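PDB 2F3O: pyruvate formate-lyase 2 from Archaeoglobus fulgidus, which belongs to the glycyl radical enzymes related to pyruvate formate-lyase and glycerol dehydratase, and probably acts as a lyase whose precise reaction is unknown. Local coordinates for residues A[379-390]-A[704-713]. Residues are numbered along the deposited sequence; the frame is centred on the assembly and turned at random.
Sequences ESFLKRLAEAIS and GDAVIEALIK
Two helices lying on one face of a mixed five-stranded β-sheet, with 114° between their N-to-C directions, meet here through knobs-into-holes packing: Ala386 sits among Asp705, Ile708, Glu709 and Ile712, and Glu709 in return among Glu379, Leu382, Lys383 and Ala386. A small methyl suits this place: CB of Ala386 lies 3.9 Å from CB of Glu709, consistent with an axis separation of 8.4 Å. Facing the sheet, branched aliphatic chains meet, CG2 of Ile389 3.7 Å from CD1 of Ile708; strand 722-728 lies beneath both. Away from the sheet the contact turns polar. Lys713, extended beyond CG, crosses Glu379 at about a right angle, its NZ meeting OE1 of Glu379 at 2.9 Å on the syn side, 23° out of the carboxylate plane. CG anti to the backbone N (chi1 175°) and a bend at chi2 bring the Glu379 carboxylate over to Lys713. Lys713 also bridges Glu709, while Lys383 reaches OE2 of Glu379 weakly; this four-residue salt-bridge network probably offsets the closeness of the two glutamates. A glutamine in place of Glu379 would probably leave Lys713 without its ionic partner across the interface. The helices cover strands 368-373, 396-400 and 722-728, consistent with half of the α/β barrel of glycyl radical enzymes.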
ATOM      1  N   GLU A 379     -29.920 -39.754   3.097  1.00 55.68           N
ATOM      2  CA  GLU A 379     -30.090 -40.769   4.133  1.00 56.17           C
ATOM      3  C   GLU A 379     -29.379 -42.061   3.743  1.00 56.31           C
ATOM      4  O   GLU A 379     -28.721 -42.685   4.586  1.00 56.60           O
ATOM      5  CB  GLU A 379     -31.583 -41.000   4.400  1.00 56.24           C
ATOM      6  CG  GLU A 379     -31.924 -42.132   5.373  1.00 57.94           C
ATOM      7  CD  GLU A 379     -31.210 -42.010   6.716  1.00 60.45           C
ATOM      8  OE1 GLU A 379     -31.268 -40.916   7.340  1.00 61.12           O
ATOM      9  OE2 GLU A 379     -30.596 -43.019   7.144  1.00 60.32           O
ATOM     10  N   SER A 380     -29.467 -42.423   2.459  1.00 56.21           N
ATOM     11  CA  SER A 380     -28.771 -43.597   1.931  1.00 56.19           C
ATOM     12  C   SER A 380     -27.278 -43.509   2.153  1.00 56.18           C
ATOM     13  O   SER A 380     -26.648 -44.484   2.562  1.00 56.42           O
ATOM     14  CB  SER A 380     -29.059 -43.774   0.450  1.00 56.04           C
ATOM     15  OG  SER A 380     -29.356 -42.525  -0.134  1.00 56.76           O
ATOM     16  N   PHE A 381     -26.723 -42.326   1.921  1.00 56.17           N
ATOM     17  CA  PHE A 381     -25.299 -42.132   2.076  1.00 56.09           C
ATOM     18  C   PHE A 381     -24.841 -42.322   3.524  1.00 56.27           C
ATOM     19  O   PHE A 381     -23.795 -42.925   3.773  1.00 56.12           O
ATOM     20  CB  PHE A 381     -24.852 -40.779   1.511  1.00 55.90           C
ATOM     21  CG  PHE A 381     -23.365 -40.589   1.542  1.00 55.70           C
ATOM     22  CD1 PHE A 381     -22.533 -41.448   0.831  1.00 55.88           C
ATOM     23  CD2 PHE A 381     -22.794 -39.588   2.302  1.00 54.74           C
ATOM     24  CE1 PHE A 381     -21.160 -41.303   0.875  1.00 56.00           C
ATOM     25  CE2 PHE A 381     -21.428 -39.431   2.344  1.00 55.24           C
ATOM     26  CZ  PHE A 381     -20.606 -40.287   1.636  1.00 55.79           C
ATOM     27  N   LEU A 382     -25.643 -41.843   4.471  1.00 56.70           N
ATOM     28  CA  LEU A 382     -25.352 -42.037   5.902  1.00 57.02           C
ATOM     29  C   LEU A 382     -25.443 -43.504   6.337  1.00 57.15           C
ATOM     30  O   LEU A 382     -24.671 -43.950   7.187  1.00 56.58           O
ATOM     31  CB  LEU A 382     -26.289 -41.192   6.772  1.00 57.07           C
ATOM     32  CG  LEU A 382     -26.147 -39.673   6.817  1.00 56.63           C
ATOM     33  CD1 LEU A 382     -26.898 -39.108   8.021  1.00 55.25           C
ATOM     34  CD2 LEU A 382     -24.685 -39.316   6.888  1.00 56.67           C
ATOM     35  N   LYS A 383     -26.400 -44.230   5.752  1.00 57.80           N
ATOM     36  CA  LYS A 383     -26.556 -45.674   5.977  1.00 58.44           C
ATOM     37  C   LYS A 383     -25.318 -46.402   5.487  1.00 58.53           C
ATOM     38  O   LYS A 383     -24.728 -47.204   6.211  1.00 58.33           O
ATOM     39  CB  LYS A 383     -27.791 -46.227   5.249  1.00 58.51           C
ATOM     40  CG  LYS A 383     -29.108 -46.093   6.011  1.00 59.42           C
ATOM     41  CD  LYS A 383     -30.089 -47.197   5.608  1.00 61.17           C
ATOM     42  CE  LYS A 383     -31.363 -47.149   6.443  1.00 61.58           C
ATOM     43  NZ  LYS A 383     -32.055 -45.835   6.310  1.00 61.76           N
ATOM     44  N   ARG A 384     -24.919 -46.061   4.263  1.00 58.65           N
ATOM     45  CA  ARG A 384     -23.785 -46.663   3.590  1.00 58.81           C
ATOM     46  C   ARG A 384     -22.454 -46.353   4.257  1.00 58.21           C
ATOM     47  O   ARG A 384     -21.527 -47.149   4.189  1.00 58.19           O
ATOM     48  CB  ARG A 384     -23.766 -46.210   2.141  1.00 59.25           C
ATOM     49  CG  ARG A 384     -23.217 -47.254   1.209  1.00 62.45           C
ATOM     50  CD  ARG A 384     -23.926 -47.203  -0.142  1.00 67.65           C
ATOM     51  NE  ARG A 384     -22.999 -47.526  -1.229  1.00 71.87           N
ATOM     52  CZ  ARG A 384     -23.352 -47.721  -2.497  1.00 73.65           C
ATOM     53  NH1 ARG A 384     -24.631 -47.634  -2.858  1.00 74.52           N
ATOM     54  NH2 ARG A 384     -22.420 -48.007  -3.403  1.00 74.45           N
ATOM     55  N   LEU A 385     -22.367 -45.192   4.895  1.00 57.71           N
ATOM     56  CA  LEU A 385     -21.218 -44.850   5.712  1.00 57.27           C
ATOM     57  C   LEU A 385     -21.207 -45.702   6.954  1.00 56.95           C
ATOM     58  O   LEU A 385     -20.162 -46.199   7.363  1.00 56.70           O
ATOM     59  CB  LEU A 385     -21.310 -43.407   6.169  1.00 57.45           C
ATOM     60  CG  LEU A 385     -20.740 -42.301   5.304  1.00 57.58           C
ATOM     61  CD1 LEU A 385     -21.383 -40.995   5.740  1.00 57.32           C
ATOM     62  CD2 LEU A 385     -19.222 -42.261   5.445  1.00 56.95           C
ATOM     63  N   ALA A 386     -22.384 -45.849   7.561  1.00 56.75           N
ATOM     64  CA  ALA A 386     -22.519 -46.596   8.812  1.00 56.44           C
ATOM     65  C   ALA A 386     -22.205 -48.088   8.623  1.00 56.12           C
ATOM     66  O   ALA A 386     -21.631 -48.716   9.518  1.00 55.82           O
ATOM     67  CB  ALA A 386     -23.910 -46.395   9.425  1.00 56.40           C
ATOM     68  N   GLU A 387     -22.551 -48.625   7.449  1.00 55.60           N
ATOM     69  CA  GLU A 387     -22.273 -50.023   7.108  1.00 55.25           C
ATOM     70  C   GLU A 387     -20.785 -50.292   7.006  1.00 54.92           C
ATOM     71  O   GLU A 387     -20.310 -51.326   7.474  1.00 55.10           O
ATOM     72  CB  GLU A 387     -22.948 -50.425   5.794  1.00 55.12           C
ATOM     73  CG  GLU A 387     -24.443 -50.583   5.901  1.00 55.93           C
ATOM     74  CD  GLU A 387     -25.156 -50.288   4.602  1.00 57.62           C
ATOM     75  OE1 GLU A 387     -24.551 -50.515   3.532  1.00 58.69           O
ATOM     76  OE2 GLU A 387     -26.319 -49.821   4.645  1.00 58.50           O
ATOM     77  N   ALA A 388     -20.054 -49.363   6.396  1.00 54.30           N
ATOM     78  CA  ALA A 388     -18.625 -49.536   6.208  1.00 53.72           C
ATOM     79  C   ALA A 388     -17.922 -49.489   7.549  1.00 53.29           C
ATOM     80  O   ALA A 388     -17.101 -50.347   7.849  1.00 53.19           O
ATOM     81  CB  ALA A 388     -18.081 -48.475   5.288  1.00 53.63           C
ATOM     82  N   ILE A 389     -18.289 -48.505   8.362  1.00 53.08           N
ATOM     83  CA  ILE A 389     -17.665 -48.290   9.663  1.00 52.76           C
ATOM     84  C   ILE A 389     -17.916 -49.451  10.607  1.00 52.88           C
ATOM     85  O   ILE A 389     -16.965 -49.995  11.162  1.00 52.71           O
ATOM     86  CB  ILE A 389     -18.135 -46.967  10.300  1.00 52.69           C
ATOM     87  CG1 ILE A 389     -17.594 -45.777   9.504  1.00 52.55           C
ATOM     88  CG2 ILE A 389     -17.637 -46.853  11.697  1.00 51.44           C
ATOM     89  CD1 ILE A 389     -17.984 -44.425  10.073  1.00 52.67           C
ATOM     90  N   SER A 390     -19.184 -49.856  10.728  1.00 53.25           N
ATOM     91  CA  SER A 390     -19.595 -50.993  11.576  1.00 53.79           C
ATOM     92  C   SER A 390     -18.961 -52.337  11.207  1.00 54.19           C
ATOM     93  O   SER A 390     -18.636 -53.135  12.090  1.00 54.38           O
ATOM     94  CB  SER A 390     -21.108 -51.158  11.573  1.00 53.54           C
ATOM     95  OG  SER A 390     -21.575 -51.402  10.264  1.00 53.26           O
ATOM     96  N   GLY A 704     -25.231 -53.699  14.061  1.00 81.89           N
ATOM     97  CA  GLY A 704     -24.003 -52.963  13.784  1.00 80.46           C
ATOM     98  C   GLY A 704     -24.291 -51.632  13.120  1.00 79.40           C
ATOM     99  O   GLY A 704     -23.756 -50.603  13.526  1.00 79.26           O
ATOM    100  N   ASP A 705     -25.155 -51.676  12.105  1.00 78.35           N
ATOM    101  CA  ASP A 705     -25.633 -50.499  11.394  1.00 77.11           C
ATOM    102  C   ASP A 705     -26.277 -49.498  12.327  1.00 76.49           C
ATOM    103  O   ASP A 705     -25.718 -48.433  12.583  1.00 76.53           O
ATOM    104  CB  ASP A 705     -26.668 -50.907  10.346  1.00 77.04           C
ATOM    105  CG  ASP A 705     -26.043 -51.524   9.126  1.00 76.25           C
ATOM    106  OD1 ASP A 705     -24.848 -51.879   9.196  1.00 75.29           O
ATOM    107  OD2 ASP A 705     -26.744 -51.654   8.102  1.00 75.21           O
ATOM    108  N   ALA A 706     -27.448 -49.870  12.833  1.00 75.71           N
ATOM    109  CA  ALA A 706     -28.320 -48.986  13.600  1.00 74.72           C
ATOM    110  C   ALA A 706     -27.598 -48.171  14.669  1.00 73.77           C
ATOM    111  O   ALA A 706     -27.808 -46.962  14.774  1.00 73.60           O
ATOM    112  CB  ALA A 706     -29.479 -49.789  14.222  1.00 74.95           C
ATOM    113  N   VAL A 707     -26.717 -48.825  15.421  1.00 72.43           N
ATOM    114  CA  VAL A 707     -26.108 -48.182  16.575  1.00 71.41           C
ATOM    115  C   VAL A 707     -24.986 -47.227  16.177  1.00 70.48           C
ATOM    116  O   VAL A 707     -24.644 -46.314  16.937  1.00 70.45           O
ATOM    117  CB  VAL A 707     -25.655 -49.216  17.664  1.00 71.53           C
ATOM    118  CG1 VAL A 707     -24.228 -49.688  17.438  1.00 70.99           C
ATOM    119  CG2 VAL A 707     -25.820 -48.632  19.079  1.00 71.80           C
ATOM    120  N   ILE A 708     -24.443 -47.407  14.974  1.00 69.25           N
ATOM    121  CA  ILE A 708     -23.363 -46.534  14.502  1.00 67.90           C
ATOM    122  C   ILE A 708     -23.891 -45.306  13.769  1.00 67.08           C
ATOM    123  O   ILE A 708     -23.402 -44.195  13.986  1.00 66.91           O
ATOM    124  CB  ILE A 708     -22.244 -47.314  13.766  1.00 67.78           C
ATOM    125  CG1 ILE A 708     -21.150 -47.615  14.786  1.00 67.12           C
ATOM    126  CG2 ILE A 708     -21.676 -46.541  12.572  1.00 67.48           C
ATOM    127  CD1 ILE A 708     -19.928 -48.193  14.225  1.00 66.56           C
ATOM    128  N   GLU A 709     -24.940 -45.493  12.979  1.00 66.06           N
ATOM    129  CA  GLU A 709     -25.671 -44.361  12.434  1.00 65.43           C
ATOM    130  C   GLU A 709     -26.240 -43.473  13.546  1.00 64.80           C
ATOM    131  O   GLU A 709     -26.325 -42.260  13.386  1.00 64.51           O
ATOM    132  CB  GLU A 709     -26.792 -44.831  11.520  1.00 65.30           C
ATOM    133  CG  GLU A 709     -27.196 -43.794  10.503  1.00 65.97           C
ATOM    134  CD  GLU A 709     -28.477 -44.143   9.777  1.00 66.95           C
ATOM    135  OE1 GLU A 709     -28.586 -45.288   9.283  1.00 67.29           O
ATOM    136  OE2 GLU A 709     -29.371 -43.269   9.695  1.00 66.28           O
ATOM    137  N   ALA A 710     -26.613 -44.096  14.668  1.00 64.50           N
ATOM    138  CA  ALA A 710     -27.098 -43.394  15.862  1.00 63.82           C
ATOM    139  C   ALA A 710     -26.040 -42.441  16.339  1.00 63.33           C
ATOM    140  O   ALA A 710     -26.318 -41.278  16.566  1.00 63.23           O
ATOM    141  CB  ALA A 710     -27.451 -44.369  16.972  1.00 63.54           C
ATOM    142  N   LEU A 711     -24.820 -42.946  16.451  1.00 62.91           N
ATOM    143  CA  LEU A 711     -23.695 -42.138  16.881  1.00 62.64           C
ATOM    144  C   LEU A 711     -23.331 -41.039  15.875  1.00 62.45           C
ATOM    145  O   LEU A 711     -22.985 -39.927  16.289  1.00 62.52           O
ATOM    146  CB  LEU A 711     -22.482 -43.019  17.168  1.00 62.60           C
ATOM    147  CG  LEU A 711     -22.590 -43.931  18.394  1.00 62.39           C
ATOM    148  CD1 LEU A 711     -21.372 -44.862  18.482  1.00 61.00           C
ATOM    149  CD2 LEU A 711     -22.779 -43.123  19.676  1.00 61.04           C
ATOM    150  N   ILE A 712     -23.428 -41.345  14.577  1.00 61.90           N
ATOM    151  CA  ILE A 712     -23.180 -40.351  13.519  1.00 61.32           C
ATOM    152  C   ILE A 712     -24.172 -39.200  13.616  1.00 60.98           C
ATOM    153  O   ILE A 712     -23.761 -38.041  13.677  1.00 61.30           O
ATOM    154  CB  ILE A 712     -23.238 -40.958  12.089  1.00 61.37           C
ATOM    155  CG1 ILE A 712     -22.077 -41.915  11.858  1.00 61.16           C
ATOM    156  CG2 ILE A 712     -23.184 -39.874  11.011  1.00 61.01           C
ATOM    157  CD1 ILE A 712     -22.233 -42.729  10.601  1.00 60.95           C
ATOM    158  N   LYS A 713     -25.465 -39.521  13.691  1.00 60.24           N
ATOM    159  CA  LYS A 713     -26.509 -38.501  13.770  1.00 59.41           C
ATOM    160  C   LYS A 713     -26.487 -37.761  15.100  1.00 59.32           C
ATOM    161  O   LYS A 713     -26.923 -36.615  15.193  1.00 59.24           O
ATOM    162  CB  LYS A 713     -27.881 -39.113  13.523  1.00 59.06           C
ATOM    163  CG  LYS A 713     -28.067 -39.607  12.108  1.00 58.05           C
ATOM    164  CD  LYS A 713     -29.459 -40.148  11.892  1.00 56.68           C
ATOM    165  CE  LYS A 713     -29.820 -40.102  10.423  1.00 56.65           C
ATOM    166  NZ  LYS A 713     -31.265 -40.325  10.158  1.00 55.71           N
TER